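Local coordinates for protein N5-carboxyaminoimidazole ribonucleotide synthetase (Bacillus anthracis, PDB 3QFF) that probably uses ATP and bicarbonate to carboxylate aminoimidazole ribonucleotide to its N5-carboxyamino form in purine biosynthesis, and binds ADP, at residues 288-292 against 308-314. Sequence-based numbering, arbitrary orientation.
Sequences DACET and GETNLLK
C290 and L312 form a single antiparallel beta bridge where the chain leaves helix 286-289 of the ATP-grasp fold and, after helix 294-303, runs back toward strand 316-322. Two backbone bonds flank C290. L313 N donates a hydrogen bond to A289 O at 2.7 Å, and E291 N donates to N311 O in the carbonyl plane, at 3.1 Å. The same N311 O also receives a CA-H...O contact from C290 CA.

E291 is the residue that the facing segment covers most. Its CB rests on E309 O, 3.5 Å away. With CG anti to the backbone N (chi1 -163°) and the chain extended beyond it, the side chain runs alongside those of E309 and N311. E291 CG passes E309 CB, and the carboxylate carbon E291 CD lies 3.4 Å from E309 CB. At the tip the two oxygens part company. OE1 lies against E309 CB and CG and is hydrogen-bonded to Y340 of the second subunit; OE2 accepts from N311 ND2 and, across the dimer interface, pairs in a salt bridge with K314 of the second subunit. The carboxylate is thus held from both chains, and K314 of this chain makes the same bridge to E291 of the second subunit, which probably steadies both charges.

On the side where C290 SG and L312 lie, away from the E291 carboxylate, L312 CD1 reaches A289 CB at 3.9 Å. Farther along, T292 OG1 donates to E309 O at 2.9 Å, tilted 18° from the carbonyl plane. The N311 ND2-H points at E291 OE2 almost straight (173°), meeting that oxygen from above the carboxylate plane.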
ATOM      1  N   ASP A 288       2.168   0.892   7.446  1.00 22.90           N
ATOM      2  CA  ASP A 288       1.187   1.922   7.778  1.00 24.25           C
ATOM      3  C   ASP A 288       1.787   3.154   8.451  1.00 24.38           C
ATOM      4  O   ASP A 288       1.207   4.234   8.393  1.00 24.51           O
ATOM      5  CB  ASP A 288       0.041   1.304   8.602  1.00 23.93           C
ATOM      6  CG  ASP A 288      -0.725   0.242   7.816  1.00 25.04           C
ATOM      7  OD1 ASP A 288      -1.325   0.599   6.775  1.00 26.76           O
ATOM      8  OD2 ASP A 288      -0.716  -0.948   8.218  1.00 24.17           O
ATOM      9  N   ALA A 289       2.965   3.002   9.049  1.00 24.46           N
ATOM     10  CA  ALA A 289       3.506   4.066   9.911  1.00 24.58           C
ATOM     11  C   ALA A 289       4.719   4.805   9.356  1.00 25.05           C
ATOM     12  O   ALA A 289       5.121   5.825   9.929  1.00 25.08           O
ATOM     13  CB  ALA A 289       3.831   3.519  11.289  1.00 24.36           C
ATOM     14  N   CYS A 290       5.306   4.297   8.268  1.00 24.99           N
ATOM     15  CA  CYS A 290       6.485   4.936   7.678  1.00 25.30           C
ATOM     16  C   CYS A 290       6.207   5.465   6.291  1.00 25.39           C
ATOM     17  O   CYS A 290       5.262   5.059   5.627  1.00 24.54           O
ATOM     18  CB  CYS A 290       7.674   3.972   7.618  1.00 24.89           C
ATOM     19  SG  CYS A 290       8.388   3.616   9.207  1.00 27.77           S
ATOM     20  N   GLU A 291       7.085   6.352   5.846  1.00 26.01           N
ATOM     21  CA  GLU A 291       6.981   6.953   4.532  1.00 26.55           C
ATOM     22  C   GLU A 291       7.089   5.933   3.371  1.00 26.25           C
ATOM     23  O   GLU A 291       6.442   6.110   2.338  1.00 26.70           O
ATOM     24  CB  GLU A 291       8.023   8.066   4.426  1.00 27.60           C
ATOM     25  CG  GLU A 291       7.756   9.016   3.305  1.00 30.08           C
ATOM     26  CD  GLU A 291       8.631  10.241   3.372  1.00 33.70           C
ATOM     27  OE1 GLU A 291       9.061  10.698   2.288  1.00 35.61           O
ATOM     28  OE2 GLU A 291       8.897  10.728   4.501  1.00 35.66           O
ATOM     29  N   THR A 292       7.888   4.875   3.553  1.00 24.97           N
ATOM     30  CA  THR A 292       7.968   3.732   2.624  1.00 24.11           C
ATOM     31  C   THR A 292       7.908   2.450   3.443  1.00 23.03           C
ATOM     32  O   THR A 292       8.508   2.383   4.502  1.00 23.03           O
ATOM     33  CB  THR A 292       9.335   3.690   1.861  1.00 23.89           C
ATOM     34  OG1 THR A 292       9.680   4.993   1.386  1.00 24.67           O
ATOM     35  CG2 THR A 292       9.266   2.725   0.658  1.00 24.85           C
ATOM     36  N   GLY A 308      13.189   5.049  -0.987  1.00 22.53           N
ATOM     37  CA  GLY A 308      12.278   6.018  -0.383  1.00 23.00           C
ATOM     38  C   GLY A 308      12.694   6.395   1.030  1.00 22.69           C
ATOM     39  O   GLY A 308      13.609   5.803   1.592  1.00 23.20           O
ATOM     40  N   GLU A 309      12.027   7.382   1.604  1.00 23.56           N
ATOM     41  CA  GLU A 309      12.328   7.799   2.980  1.00 24.34           C
ATOM     42  C   GLU A 309      11.795   6.817   4.025  1.00 23.89           C
ATOM     43  O   GLU A 309      10.828   6.096   3.771  1.00 23.18           O
ATOM     44  CB  GLU A 309      11.851   9.241   3.236  1.00 24.97           C
ATOM     45  CG  GLU A 309      12.434  10.265   2.232  1.00 27.77           C
ATOM     46  CD  GLU A 309      13.965  10.168   2.083  1.00 32.36           C
ATOM     47  OE1 GLU A 309      14.662  10.017   3.105  1.00 34.34           O
ATOM     48  OE2 GLU A 309      14.477  10.251   0.943  1.00 35.14           O
ATOM     49  N   THR A 310      12.430   6.781   5.195  1.00 24.00           N
ATOM     50  CA  THR A 310      12.044   5.822   6.241  1.00 24.77           C
ATOM     51  C   THR A 310      11.499   6.479   7.504  1.00 25.75           C
ATOM     52  O   THR A 310      11.393   5.827   8.556  1.00 26.51           O
ATOM     53  CB  THR A 310      13.221   4.953   6.660  1.00 25.28           C
ATOM     54  OG1 THR A 310      14.259   5.805   7.149  1.00 26.05           O
ATOM     55  CG2 THR A 310      13.724   4.128   5.484  1.00 24.11           C
ATOM     56  N   ASN A 311      11.166   7.763   7.400  1.00 25.95           N
ATOM     57  CA  ASN A 311      10.597   8.525   8.502  1.00 26.65           C
ATOM     58  C   ASN A 311       9.389   7.856   9.117  1.00 26.43           C
ATOM     59  O   ASN A 311       8.505   7.366   8.398  1.00 26.38           O
ATOM     60  CB  ASN A 311      10.182   9.910   8.018  1.00 27.39           C
ATOM     61  CG  ASN A 311      11.350  10.708   7.489  1.00 29.19           C
ATOM     62  OD1 ASN A 311      12.355  10.885   8.182  1.00 32.95           O
ATOM     63  ND2 ASN A 311      11.232  11.193   6.259  1.00 31.66           N
ATOM     64  N   LEU A 312       9.357   7.849  10.445  1.00 25.79           N
ATOM     65  CA  LEU A 312       8.192   7.408  11.189  1.00 26.01           C
ATOM     66  C   LEU A 312       7.178   8.554  11.187  1.00 26.55           C
ATOM     67  O   LEU A 312       7.445   9.626  11.743  1.00 26.21           O
ATOM     68  CB  LEU A 312       8.557   7.026  12.627  1.00 25.70           C
ATOM     69  CG  LEU A 312       7.379   6.405  13.404  1.00 26.52           C
ATOM     70  CD1 LEU A 312       7.030   5.008  12.880  1.00 25.14           C
ATOM     71  CD2 LEU A 312       7.642   6.360  14.874  1.00 26.28           C
ATOM     72  N   LEU A 313       6.030   8.318  10.558  1.00 25.96           N
ATOM     73  CA  LEU A 313       5.005   9.347  10.406  1.00 26.30           C
ATOM     74  C   LEU A 313       3.976   9.331  11.534  1.00 26.27           C
ATOM     75  O   LEU A 313       3.346  10.347  11.806  1.00 26.62           O
ATOM     76  CB  LEU A 313       4.314   9.223   9.042  1.00 26.12           C
ATOM     77  CG  LEU A 313       5.198   9.394   7.798  1.00 27.27           C
ATOM     78  CD1 LEU A 313       4.353   9.305   6.529  1.00 28.76           C
ATOM     79  CD2 LEU A 313       5.979  10.707   7.840  1.00 27.78           C
ATOM     80  N   LYS A 314       3.810   8.180  12.178  1.00 26.25           N
ATOM     81  CA  LYS A 314       2.973   8.051  13.377  1.00 25.86           C
ATOM     82  C   LYS A 314       3.472   6.885  14.234  1.00 25.41           C
ATOM     83  O   LYS A 314       3.932   5.878  13.690  1.00 25.91           O
ATOM     84  CB  LYS A 314       1.495   7.841  12.986  1.00 25.92           C
ATOM     85  CG  LYS A 314       0.471   8.073  14.136  1.00 27.76           C
ATOM     86  CD  LYS A 314      -0.767   8.816  13.640  1.00 30.69           C
ATOM     87  CE  LYS A 314      -1.938   8.706  14.626  1.00 33.21           C
ATOM     88  NZ  LYS A 314      -3.185   9.298  14.035  1.00 35.47           N
TER